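Local coordinates for hypothetical protein TM1553 (Thermotoga maritima, PDB 1VRM) that probably acts as an ApbE-family flavin transferase, moving FMN from FAD onto target proteins in a metal-dependent reaction, at residues Q17-L21 with I32-S36; D23-G27 with M52-T56; R175-L179 with V195-G199. All coordinates share one frame; numbering follows the deposited sequence.

Contact 1: Q17-L21 with I32-S36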
ATOM      1  N   GLN A  17      14.150 -10.725  24.348  1.00 27.53           N
ATOM      2  CA  GLN A  17      13.875 -11.555  23.132  1.00 29.48           C
ATOM      3  C   GLN A  17      12.421 -11.574  22.593  1.00 19.70           C
ATOM      4  O   GLN A  17      11.412 -11.296  23.269  1.00 20.95           O
ATOM      5  CB  GLN A  17      14.498 -12.945  23.216  1.00 30.38           C
ATOM      6  CG  GLN A  17      13.651 -14.092  23.715  1.00 38.27           C
ATOM      7  CD  GLN A  17      14.358 -15.423  23.462  1.00 40.15           C
ATOM      8  OE1 GLN A  17      15.592 -15.508  23.546  1.00 49.88           O
ATOM      9  NE2 GLN A  17      13.584 -16.458  23.118  1.00 50.78           N
ATOM     10  N   TYR A  18      12.362 -11.892  21.316  1.00 13.82           N
ATOM     11  CA  TYR A  18      11.278 -11.454  20.475  1.00  8.65           C
ATOM     12  C   TYR A  18      10.272 -12.562  20.338  1.00  9.31           C
ATOM     13  O   TYR A  18      10.655 -13.748  20.301  1.00 10.97           O
ATOM     14  CB  TYR A  18      11.818 -11.026  19.118  1.00  9.44           C
ATOM     15  CG  TYR A  18      12.490  -9.694  19.205  1.00  7.11           C
ATOM     16  CD1 TYR A  18      11.760  -8.528  19.148  1.00  6.47           C
ATOM     17  CD2 TYR A  18      13.860  -9.608  19.405  1.00 10.61           C
ATOM     18  CE1 TYR A  18      12.362  -7.315  19.278  1.00  4.67           C
ATOM     19  CE2 TYR A  18      14.478  -8.364  19.566  1.00 10.86           C
ATOM     20  CZ  TYR A  18      13.719  -7.242  19.506  1.00  7.72           C
ATOM     21  OH  TYR A  18      14.329  -6.004  19.674  1.00  9.17           O
ATOM     22  N   TYR A  19       9.006 -12.184  20.439  1.00  5.38           N
ATOM     23  CA  TYR A  19       7.923 -13.078  20.090  1.00  5.45           C
ATOM     24  C   TYR A  19       7.478 -12.787  18.679  1.00  7.41           C
ATOM     25  O   TYR A  19       7.349 -11.610  18.294  1.00  7.00           O
ATOM     26  CB  TYR A  19       6.773 -12.812  21.015  1.00  6.88           C
ATOM     27  CG  TYR A  19       5.479 -13.510  20.648  1.00  4.49           C
ATOM     28  CD1 TYR A  19       5.339 -14.884  20.781  1.00  8.04           C
ATOM     29  CD2 TYR A  19       4.434 -12.799  20.178  1.00  3.18           C
ATOM     30  CE1 TYR A  19       4.149 -15.513  20.442  1.00  7.16           C
ATOM     31  CE2 TYR A  19       3.241 -13.374  19.863  1.00  6.65           C
ATOM     32  CZ  TYR A  19       3.100 -14.755  19.969  1.00  8.89           C
ATOM     33  OH  TYR A  19       1.895 -15.367  19.683  1.00  8.65           O
ATOM     34  N   GLU A  20       7.154 -13.845  17.940  1.00  5.64           N
ATOM     35  CA  GLU A  20       6.631 -13.709  16.578  1.00  8.15           C
ATOM     36  C   GLU A  20       5.235 -14.327  16.426  1.00  6.76           C
ATOM     37  O   GLU A  20       4.968 -15.425  16.929  1.00  6.61           O
ATOM     38  CB  GLU A  20       7.615 -14.361  15.612  1.00 12.07           C
ATOM     39  CG  GLU A  20       7.246 -14.315  14.185  1.00 16.22           C
ATOM     40  CD  GLU A  20       8.516 -14.534  13.310  1.00 18.89           C
ATOM     41  OE1 GLU A  20       9.625 -14.542  13.858  1.00 35.11           O
ATOM     42  OE2 GLU A  20       8.384 -14.654  12.092  1.00 34.18           O
ATOM     43  N   LEU A  21       4.329 -13.575  15.807  1.00  6.90           N
ATOM     44  CA  LEU A  21       2.985 -14.004  15.483  1.00  5.81           C
ATOM     45  C   LEU A  21       2.836 -13.828  13.961  1.00  8.94           C
ATOM     46  O   LEU A  21       3.012 -12.695  13.466  1.00  8.53           O
ATOM     47  CB  LEU A  21       1.952 -13.178  16.197  1.00  6.99           C
ATOM     48  CG  LEU A  21       0.447 -13.493  16.105  1.00  9.51           C
ATOM     49  CD1 LEU A  21       0.150 -14.912  16.581  1.00 15.60           C
ATOM     50  CD2 LEU A  21      -0.356 -12.524  16.913  1.00  9.98           C
ATOM     51  N   ILE A  32       4.319 -10.253  12.971  1.00  4.68           N
ATOM     52  CA  ILE A  32       4.384  -9.273  14.022  1.00  3.34           C
ATOM     53  C   ILE A  32       5.505  -9.739  14.963  1.00  7.80           C
ATOM     54  O   ILE A  32       5.442 -10.851  15.451  1.00  8.43           O
ATOM     55  CB  ILE A  32       3.051  -9.221  14.769  1.00  5.04           C
ATOM     56  CG1 ILE A  32       1.870  -8.825  13.855  1.00  6.20           C
ATOM     57  CG2 ILE A  32       3.138  -8.266  15.965  1.00  9.31           C
ATOM     58  CD1 ILE A  32       0.545  -9.369  14.324  1.00 11.01           C
ATOM     59  N   VAL A  33       6.524  -8.927  15.187  1.00  5.08           N
ATOM     60  CA  VAL A  33       7.704  -9.348  15.956  1.00  4.89           C
ATOM     61  C   VAL A  33       7.905  -8.264  16.998  1.00  6.69           C
ATOM     62  O   VAL A  33       8.086  -7.087  16.672  1.00  5.00           O
ATOM     63  CB  VAL A  33       8.927  -9.475  15.096  1.00  6.43           C
ATOM     64  CG1 VAL A  33      10.162  -9.656  15.938  1.00  8.21           C
ATOM     65  CG2 VAL A  33       8.735 -10.586  14.084  1.00  7.09           C
ATOM     66  N   VAL A  34       7.789  -8.658  18.261  1.00  4.72           N
ATOM     67  CA  VAL A  34       7.700  -7.698  19.359  1.00  4.52           C
ATOM     68  C   VAL A  34       8.459  -8.192  20.568  1.00  6.33           C
ATOM     69  O   VAL A  34       8.421  -9.363  20.918  1.00  5.00           O
ATOM     70  CB  VAL A  34       6.238  -7.228  19.641  0.50  7.31           C
ATOM     71  CG1 VAL A  34       5.374  -8.337  20.168  0.50  9.08           C
ATOM     72  CG2 VAL A  34       6.246  -5.987  20.519  0.50 10.44           C
ATOM     73  N   SER A  35       9.133  -7.237  21.217  1.00  5.68           N
ATOM     74  CA  SER A  35       9.763  -7.462  22.528  1.00  7.53           C
ATOM     75  C   SER A  35       9.298  -6.391  23.491  1.00  8.58           C
ATOM     76  O   SER A  35       9.243  -5.231  23.138  1.00  7.19           O
ATOM     77  CB  SER A  35      11.271  -7.446  22.400  1.00 10.73           C
ATOM     78  OG  SER A  35      11.923  -7.518  23.682  1.00 11.01           O
ATOM     79  N   SER A  36       8.972  -6.796  24.722  1.00  7.33           N
ATOM     80  CA  SER A  36       8.618  -5.871  25.795  1.00  9.48           C
ATOM     81  C   SER A  36       8.927  -6.527  27.121  1.00 11.83           C
ATOM     82  O   SER A  36       8.634  -7.704  27.283  1.00 10.40           O
ATOM     83  CB  SER A  36       7.150  -5.468  25.761  1.00  7.38           C
ATOM     84  OG  SER A  36       6.779  -4.667  26.888  1.00  8.93           O
TER
HETATM   85  O   HOH W   1      10.111  -9.697  25.110  1.00 21.75           O
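Tyr19 and Leu21 pair with Val34 and Ile32 in an antiparallel beta hairpin, whose strands 19-25 and 28-35 lie at one margin of the large antiparallel sheet of this ApbE-family protein. The backbone illustrates how such a hairpin is held, with two hydrogen-bonded pairs flanking the non-hydrogen-bonded pair Glu20-Val33. In one, Tyr19 N donates to Val34 O at 2.9 Å and Val34 N returns the bond to Tyr19 O. In the other, Leu21 N donates to Ile32 O, and Ile32 N reaches Leu21 O at 2.8 Å. Between them the CA-H groups add weaker contacts, Val33 CA approaching Tyr19 O and Glu20 CA lying 3.3 Å from Ile32 O. Beyond the Tyr19-Val34 pair, a water accepts from Ser36 N and donates to Gln17 O.

Apolar contacts differ on the two faces. Leu21 and Ile32 run alongside each other in the same direction, with CD2 of the former 4.2 Å from CD1 of the latter; on this face Tyr19 and Val34 touch helix 41-58. On the other, the extended chain of Glu20 brings CG to 4.0 Å from Val33 CG2, while its OE2 forms salt bridges with Arg31 and Arg22. Val33 CG1 meets Tyr18 CD1 at 3.8 Å.

At the Tyr18 end comes a CH-pi contact. With CG anti to the carbonyl carbon (chi1 -75°), Tyr18 carries its ring across to Ser35, and its OH hydrogen-bonds to Thr186 OG1 and Phe202 N. Ser35 CB sits over one ring face, 3.7 Å from the centroid of Tyr18 and displaced toward the rim near CE1.

Contact 2: D23-G27 with M52-T56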
ATOM      1  N   ASP A  23       0.216 -14.572  10.562  1.00  8.95           N
ATOM      2  CA  ASP A  23      -1.175 -14.876  10.196  1.00  9.36           C
ATOM      3  C   ASP A  23      -1.416 -14.242   8.809  1.00  9.05           C
ATOM      4  O   ASP A  23      -0.453 -13.853   8.122  1.00  7.19           O
ATOM      5  CB  ASP A  23      -2.163 -14.351  11.250  1.00  9.12           C
ATOM      6  CG  ASP A  23      -3.478 -15.198  11.326  1.00 18.64           C
ATOM      7  OD1 ASP A  23      -4.095 -15.533  10.267  1.00 15.39           O
ATOM      8  OD2 ASP A  23      -3.900 -15.521  12.455  1.00 27.37           O
ATOM      9  N   PHE A  24      -2.695 -14.168   8.432  1.00  8.66           N
ATOM     10  CA  PHE A  24      -3.120 -13.651   7.159  1.00  7.97           C
ATOM     11  C   PHE A  24      -4.103 -12.517   7.467  1.00  8.11           C
ATOM     12  O   PHE A  24      -5.080 -12.683   8.231  1.00  9.77           O
ATOM     13  CB  PHE A  24      -3.713 -14.785   6.320  1.00  8.60           C
ATOM     14  CG  PHE A  24      -2.695 -15.825   5.985  1.00 10.54           C
ATOM     15  CD1 PHE A  24      -1.897 -15.682   4.912  1.00 11.16           C
ATOM     16  CD2 PHE A  24      -2.493 -16.910   6.803  1.00 13.42           C
ATOM     17  CE1 PHE A  24      -0.909 -16.622   4.577  1.00 13.03           C
ATOM     18  CE2 PHE A  24      -1.483 -17.861   6.494  1.00 10.27           C
ATOM     19  CZ  PHE A  24      -0.692 -17.691   5.385  1.00 12.73           C
ATOM     20  N   ALA A  25      -3.828 -11.360   6.868  1.00  8.33           N
ATOM     21  CA  ALA A  25      -4.703 -10.210   6.986  1.00  8.09           C
ATOM     22  C   ALA A  25      -4.315  -9.295   5.845  1.00  6.75           C
ATOM     23  O   ALA A  25      -3.234  -9.460   5.282  1.00  7.06           O
ATOM     24  CB  ALA A  25      -4.512  -9.515   8.343  1.00  8.23           C
ATOM     25  N   LEU A  26      -5.122  -8.272   5.600  1.00  7.84           N
ATOM     26  CA  LEU A  26      -4.813  -7.205   4.649  1.00  7.26           C
ATOM     27  C   LEU A  26      -4.541  -7.779   3.256  1.00  7.53           C
ATOM     28  O   LEU A  26      -3.744  -7.250   2.473  1.00  9.67           O
ATOM     29  CB  LEU A  26      -3.643  -6.387   5.182  1.00  8.29           C
ATOM     30  CG  LEU A  26      -3.807  -5.718   6.565  1.00  9.06           C
ATOM     31  CD1 LEU A  26      -2.495  -5.307   7.146  1.00 11.03           C
ATOM     32  CD2 LEU A  26      -4.765  -4.517   6.400  1.00 11.54           C
ATOM     33  N   GLY A  27      -5.223  -8.890   2.961  1.00  9.57           N
ATOM     34  CA  GLY A  27      -5.059  -9.607   1.729  1.00 11.23           C
ATOM     35  C   GLY A  27      -3.711 -10.262   1.473  1.00 11.92           C
ATOM     36  O   GLY A  27      -3.416 -10.617   0.338  1.00 14.10           O
HETATM   37  N   MSE A  52      -5.245  -5.260  12.607  1.00  5.26           N
HETATM   38  CA  MSE A  52      -4.973  -5.530  11.179  1.00  5.79           C
HETATM   39  C   MSE A  52      -6.176  -6.200  10.522  1.00  5.68           C
HETATM   40  O   MSE A  52      -6.568  -5.846   9.392  1.00  6.70           O
HETATM   41  CB  MSE A  52      -3.706  -6.364  10.989  1.00  7.88           C
HETATM   42  CG  MSE A  52      -2.520  -5.588  11.345  1.00  5.86           C
HETATM   43 SE   MSE A  52      -0.936  -6.850  11.218  1.00 26.71          SE
HETATM   44  CE  MSE A  52       0.203  -5.710  10.018  1.00 27.53           C
ATOM     45  N   LYS A  53      -6.765  -7.161  11.228  1.00  5.92           N
ATOM     46  CA  LYS A  53      -7.969  -7.822  10.728  1.00  6.11           C
ATOM     47  C   LYS A  53      -9.155  -6.866  10.680  1.00  5.55           C
ATOM     48  O   LYS A  53      -9.914  -6.858   9.697  1.00  8.17           O
ATOM     49  CB  LYS A  53      -8.291  -9.067  11.537  1.00  8.14           C
ATOM     50  CG  LYS A  53      -7.237 -10.160  11.370  1.00  8.53           C
ATOM     51  CD  LYS A  53      -7.532 -11.347  12.252  1.00 13.52           C
ATOM     52  CE  LYS A  53      -6.622 -12.509  11.886  0.50 23.16           C
ATOM     53  NZ  LYS A  53      -6.506 -12.683  10.414  0.50 30.43           N
ATOM     54  N   ARG A  54      -9.302  -6.039  11.693  1.00  5.60           N
ATOM     55  CA  ARG A  54     -10.370  -5.054  11.734  1.00  7.43           C
ATOM     56  C   ARG A  54     -10.330  -4.138  10.486  1.00  6.79           C
ATOM     57  O   ARG A  54     -11.318  -3.921   9.809  1.00  7.34           O
ATOM     58  CB  ARG A  54     -10.234  -4.207  12.978  1.00  8.00           C
ATOM     59  CG  ARG A  54     -11.286  -3.120  13.114  1.00  6.92           C
ATOM     60  CD  ARG A  54     -11.021  -2.225  14.295  1.00  8.67           C
ATOM     61  NE  ARG A  54      -9.841  -1.421  14.085  1.00  7.84           N
ATOM     62  CZ  ARG A  54      -9.845  -0.309  13.353  1.00  7.17           C
ATOM     63  NH1 ARG A  54     -10.993   0.133  12.818  1.00 11.29           N
ATOM     64  NH2 ARG A  54      -8.727   0.364  13.180  1.00  7.51           N
ATOM     65  N   ILE A  55      -9.157  -3.615  10.203  1.00  4.00           N
ATOM     66  CA  ILE A  55      -8.913  -2.731   9.048  1.00  5.70           C
ATOM     67  C   ILE A  55      -9.187  -3.518   7.745  1.00  5.33           C
ATOM     68  O   ILE A  55      -9.734  -2.988   6.778  1.00  7.14           O
ATOM     69  CB  ILE A  55      -7.459  -2.175   9.088  1.00  4.33           C
ATOM     70  CG1 ILE A  55      -7.368  -1.222  10.250  1.00  5.24           C
ATOM     71  CG2 ILE A  55      -7.042  -1.641   7.727  1.00  7.51           C
ATOM     72  CD1 ILE A  55      -5.962  -0.875  10.576  1.00  8.58           C
ATOM     73  N   THR A  56      -8.797  -4.796   7.714  1.00  4.26           N
ATOM     74  CA  THR A  56      -9.025  -5.647   6.546  1.00  6.11           C
ATOM     75  C   THR A  56     -10.504  -5.641   6.131  1.00  7.47           C
ATOM     76  O   THR A  56     -10.821  -5.504   4.944  1.00  9.79           O
ATOM     77  CB  THR A  56      -8.571  -7.105   6.778  1.00  8.28           C
ATOM     78  OG1 THR A  56      -7.165  -7.130   7.070  1.00  6.96           O
ATOM     79  CG2 THR A  56      -8.780  -7.943   5.539  1.00  7.31           C
TER
HETATM   80  O   HOH W   2      -6.537 -14.924   9.049  1.00 36.10           O
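Leu26 lies against helix 41-58 over Met52 (a selenomethionine), Ile55 and Thr56, and its side chain can be followed atom by atom. CB stands 4.1 Å from Thr56 OG1. CG, anti to the carbonyl carbon (chi1 -58°), comes nearer still to that hydroxyl and carries the two methyls onto the helix. There they part: CD1 meets Met52 CE at 4.0 Å, the two side chains set nearly perpendicular, whereas CD2 lies 3.6 Å from Thr56 OG1, with Met52 O and Ile55 CG2 close by.

The backbone of Leu26 is gripped by the same hydroxyl. Leu26 N donates to Thr56 OG1 at 2.8 Å, and Thr56 OG1 donates a hydrogen bond to Met52 O, 2.7 Å away. Donating to Met52 O while accepting from Leu26 N should hold the hydroxyl in one rotation; Thr56 N reaches Met52 O from the opposite face of its carbonyl plane.

Ala25 CB packs on Met52 CB, while in one conformer Lys53 NZ makes a long, doubtful salt bridge to Asp23 OD1. Leu26 and Gly27 both have positive phi, consistent with a type I' turn closing a two-residue beta hairpin, here seated on the helix that follows it in the chain.

Contact 3: R175-L179 with V195-G199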
ATOM      1  N   ARG A 175       2.299  -0.071  14.945  1.00  6.44           N
ATOM      2  CA  ARG A 175       3.333   0.528  15.774  1.00  5.75           C
ATOM      3  C   ARG A 175       2.745   1.350  16.914  1.00  4.67           C
ATOM      4  O   ARG A 175       3.203   1.269  18.063  1.00  7.38           O
ATOM      5  CB  ARG A 175       4.200   1.433  14.917  1.00  7.38           C
ATOM      6  CG  ARG A 175       5.197   2.271  15.731  1.00  6.70           C
ATOM      7  CD  ARG A 175       6.167   2.993  14.831  1.00  9.39           C
ATOM      8  NE  ARG A 175       6.961   3.937  15.587  1.00 12.37           N
ATOM      9  CZ  ARG A 175       6.490   5.130  15.968  1.00 14.71           C
ATOM     10  NH1 ARG A 175       5.238   5.523  15.705  1.00 21.80           N
ATOM     11  NH2 ARG A 175       7.266   5.907  16.673  1.00 27.88           N
ATOM     12  N   GLN A 176       1.709   2.143  16.639  1.00  5.21           N
ATOM     13  CA  GLN A 176       1.081   3.001  17.649  1.00  8.58           C
ATOM     14  C   GLN A 176       0.515   2.124  18.768  1.00  7.77           C
ATOM     15  O   GLN A 176       0.638   2.456  19.947  1.00  9.12           O
ATOM     16  CB  GLN A 176      -0.041   3.872  17.044  1.00 12.36           C
ATOM     17  CG  GLN A 176       0.364   4.909  15.933  1.00 21.24           C
ATOM     18  CD  GLN A 176      -0.888   5.434  15.082  1.00 22.89           C
ATOM     19  OE1 GLN A 176      -2.076   5.300  15.496  1.00 31.85           O
ATOM     20  NE2 GLN A 176      -0.602   6.044  13.914  1.00 34.29           N
ATOM     21  N   ILE A 177      -0.097   1.010  18.394  1.00  4.46           N
ATOM     22  CA  ILE A 177      -0.666   0.057  19.376  1.00  6.47           C
ATOM     23  C   ILE A 177       0.442  -0.475  20.282  1.00  5.66           C
ATOM     24  O   ILE A 177       0.339  -0.439  21.514  1.00  6.10           O
ATOM     25  CB  ILE A 177      -1.458  -1.094  18.679  1.00  4.98           C
ATOM     26  CG1 ILE A 177      -2.719  -0.535  18.031  1.00  5.44           C
ATOM     27  CG2 ILE A 177      -1.754  -2.217  19.647  1.00  6.01           C
ATOM     28  CD1 ILE A 177      -3.368  -1.423  17.047  1.00  7.87           C
ATOM     29  N   ALA A 178       1.540  -0.932  19.682  1.00  6.26           N
ATOM     30  CA  ALA A 178       2.629  -1.506  20.462  1.00  3.84           C
ATOM     31  C   ALA A 178       3.160  -0.491  21.461  1.00  4.11           C
ATOM     32  O   ALA A 178       3.387  -0.797  22.645  1.00  5.80           O
ATOM     33  CB  ALA A 178       3.718  -1.969  19.532  1.00  6.06           C
ATOM     34  N   LEU A 179       3.409   0.727  20.951  1.00  4.99           N
ATOM     35  CA  LEU A 179       3.996   1.797  21.804  1.00  4.76           C
ATOM     36  C   LEU A 179       3.048   2.315  22.862  1.00  9.17           C
ATOM     37  O   LEU A 179       3.475   2.870  23.876  1.00  8.69           O
ATOM     38  CB  LEU A 179       4.563   2.915  20.955  1.00  5.70           C
ATOM     39  CG  LEU A 179       5.653   2.489  19.977  1.00  8.49           C
ATOM     40  CD1 LEU A 179       6.110   3.637  19.146  1.00 10.87           C
ATOM     41  CD2 LEU A 179       6.828   1.836  20.684  1.00  8.71           C
ATOM     42  N   VAL A 195       7.097  -3.024   5.677  1.00  7.23           N
ATOM     43  CA  VAL A 195       7.563  -3.160   7.041  1.00  6.98           C
ATOM     44  C   VAL A 195       7.527  -1.809   7.767  1.00  8.19           C
ATOM     45  O   VAL A 195       7.887  -0.750   7.179  1.00  7.53           O
ATOM     46  CB  VAL A 195       9.023  -3.674   7.063  1.00  9.87           C
ATOM     47  CG1 VAL A 195       9.530  -3.802   8.485  1.00 12.63           C
ATOM     48  CG2 VAL A 195       9.157  -5.054   6.359  1.00 11.69           C
ATOM     49  N   ARG A 196       7.058  -1.828   9.004  1.00  6.02           N
ATOM     50  CA  ARG A 196       7.153  -0.672   9.908  1.00  4.79           C
ATOM     51  C   ARG A 196       7.949  -1.088  11.156  1.00  6.20           C
ATOM     52  O   ARG A 196       7.635  -2.095  11.782  1.00  4.71           O
ATOM     53  CB  ARG A 196       5.789  -0.164  10.305  1.00  5.15           C
ATOM     54  CG  ARG A 196       5.800   1.063  11.133  1.00  6.81           C
ATOM     55  CD  ARG A 196       6.193   2.275  10.308  1.00 11.51           C
ATOM     56  NE  ARG A 196       5.797   3.505  10.929  1.00 18.49           N
ATOM     57  CZ  ARG A 196       6.620   4.235  11.613  1.00 15.77           C
ATOM     58  NH1 ARG A 196       7.828   3.811  11.786  1.00 13.03           N
ATOM     59  NH2 ARG A 196       6.213   5.328  12.183  1.00 16.28           N
ATOM     60  N   ILE A 197       8.988  -0.329  11.484  1.00  4.30           N
ATOM     61  CA  ILE A 197       9.787  -0.604  12.653  1.00  4.69           C
ATOM     62  C   ILE A 197       9.039  -0.072  13.898  1.00  6.39           C
ATOM     63  O   ILE A 197       8.654   1.106  13.966  1.00  7.80           O
ATOM     64  CB  ILE A 197      11.180   0.019  12.574  1.00  5.50           C
ATOM     65  CG1 ILE A 197      11.924  -0.395  11.308  1.00  9.58           C
ATOM     66  CG2 ILE A 197      11.996  -0.252  13.827  1.00  7.68           C
ATOM     67  CD1 ILE A 197      11.958  -1.831  11.023  1.00 10.10           C
ATOM     68  N   ILE A 198       8.933  -0.925  14.916  1.00  5.17           N
ATOM     69  CA  ILE A 198       8.397  -0.519  16.206  1.00  5.95           C
ATOM     70  C   ILE A 198       9.451   0.190  17.044  1.00  6.85           C
ATOM     71  O   ILE A 198       9.224   1.309  17.559  1.00  8.06           O
ATOM     72  CB  ILE A 198       7.795  -1.683  17.004  1.00  6.53           C
ATOM     73  CG1 ILE A 198       6.606  -2.288  16.270  1.00  7.60           C
ATOM     74  CG2 ILE A 198       7.425  -1.225  18.428  1.00  8.33           C
ATOM     75  CD1 ILE A 198       6.109  -3.642  16.870  1.00  7.75           C
ATOM     76  N   GLY A 199      10.602  -0.468  17.171  1.00  5.89           N
ATOM     77  CA  GLY A 199      11.770   0.090  17.845  1.00  6.81           C
ATOM     78  C   GLY A 199      12.968  -0.727  17.444  1.00  6.53           C
ATOM     79  O   GLY A 199      12.828  -1.820  16.932  1.00  6.74           O
TER
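Arg175 and Ile198 bring their CA atoms to 5.2 Å where helix 166-181 packs on the antiparallel sheet, at a point where the strand bends sharply and Ile198 and Gly199 form a classic beta bulge opposite Gly187. Two arginines lie between helix and sheet. Arg175 is extended, CG anti to N (chi1 172°), and lays its CD over the centre of one face of the Arg196 guanidinium, 3.5 Å from CZ of Arg196. The two guanidinium planes are only 6° apart. On the Arg175 group, Arg196 NH2 and Leu179 CD1 cover opposite faces, and Ile197 O lies at an edge.

The like charges come within 3.7 Å, from Arg175 NH1 to Arg196 NH2, a closeness probably eased by Asp172, which forms a salt bridge with Arg196 NE; Arg196 NH1 hydrogen-bonds to Gly228 O. Replacing Arg196 with alanine would probably leave the Asp172 carboxylate without its mate and the arm of Arg175 without the flat surface beneath its CD.

Next to the arginines the packing is mainly aliphatic. Ile198 and Leu179 lie alongside with their ends pointing opposite ways, and Ile198 CG2 touches both Leu179 CD2, at 3.8 Å, and Ala178 CB, at 3.9 Å.

All three contacts belong to one antiparallel sheet and the helices packed on it, yet their chemistry follows their place. Contact 1 and contact 2 are partly buried and share strand 19-25: the first holds it to strand 28-35 by backbone hydrogen bonds, the second to helix 41-58 by a hydroxyl and apolar side chains. They meet where Ile32 CD1 packs on the selenium (SE) of Met52, 4.3 Å away. Contact 3 is buried, joins strand 194-197 to helix 166-181, and has no hydrogen bond between its segments, relying on a close pair of near-parallel arginines and aliphatic packing. It meets contact 1 through Ile198 CD1, 4.0 Å from Val33 O.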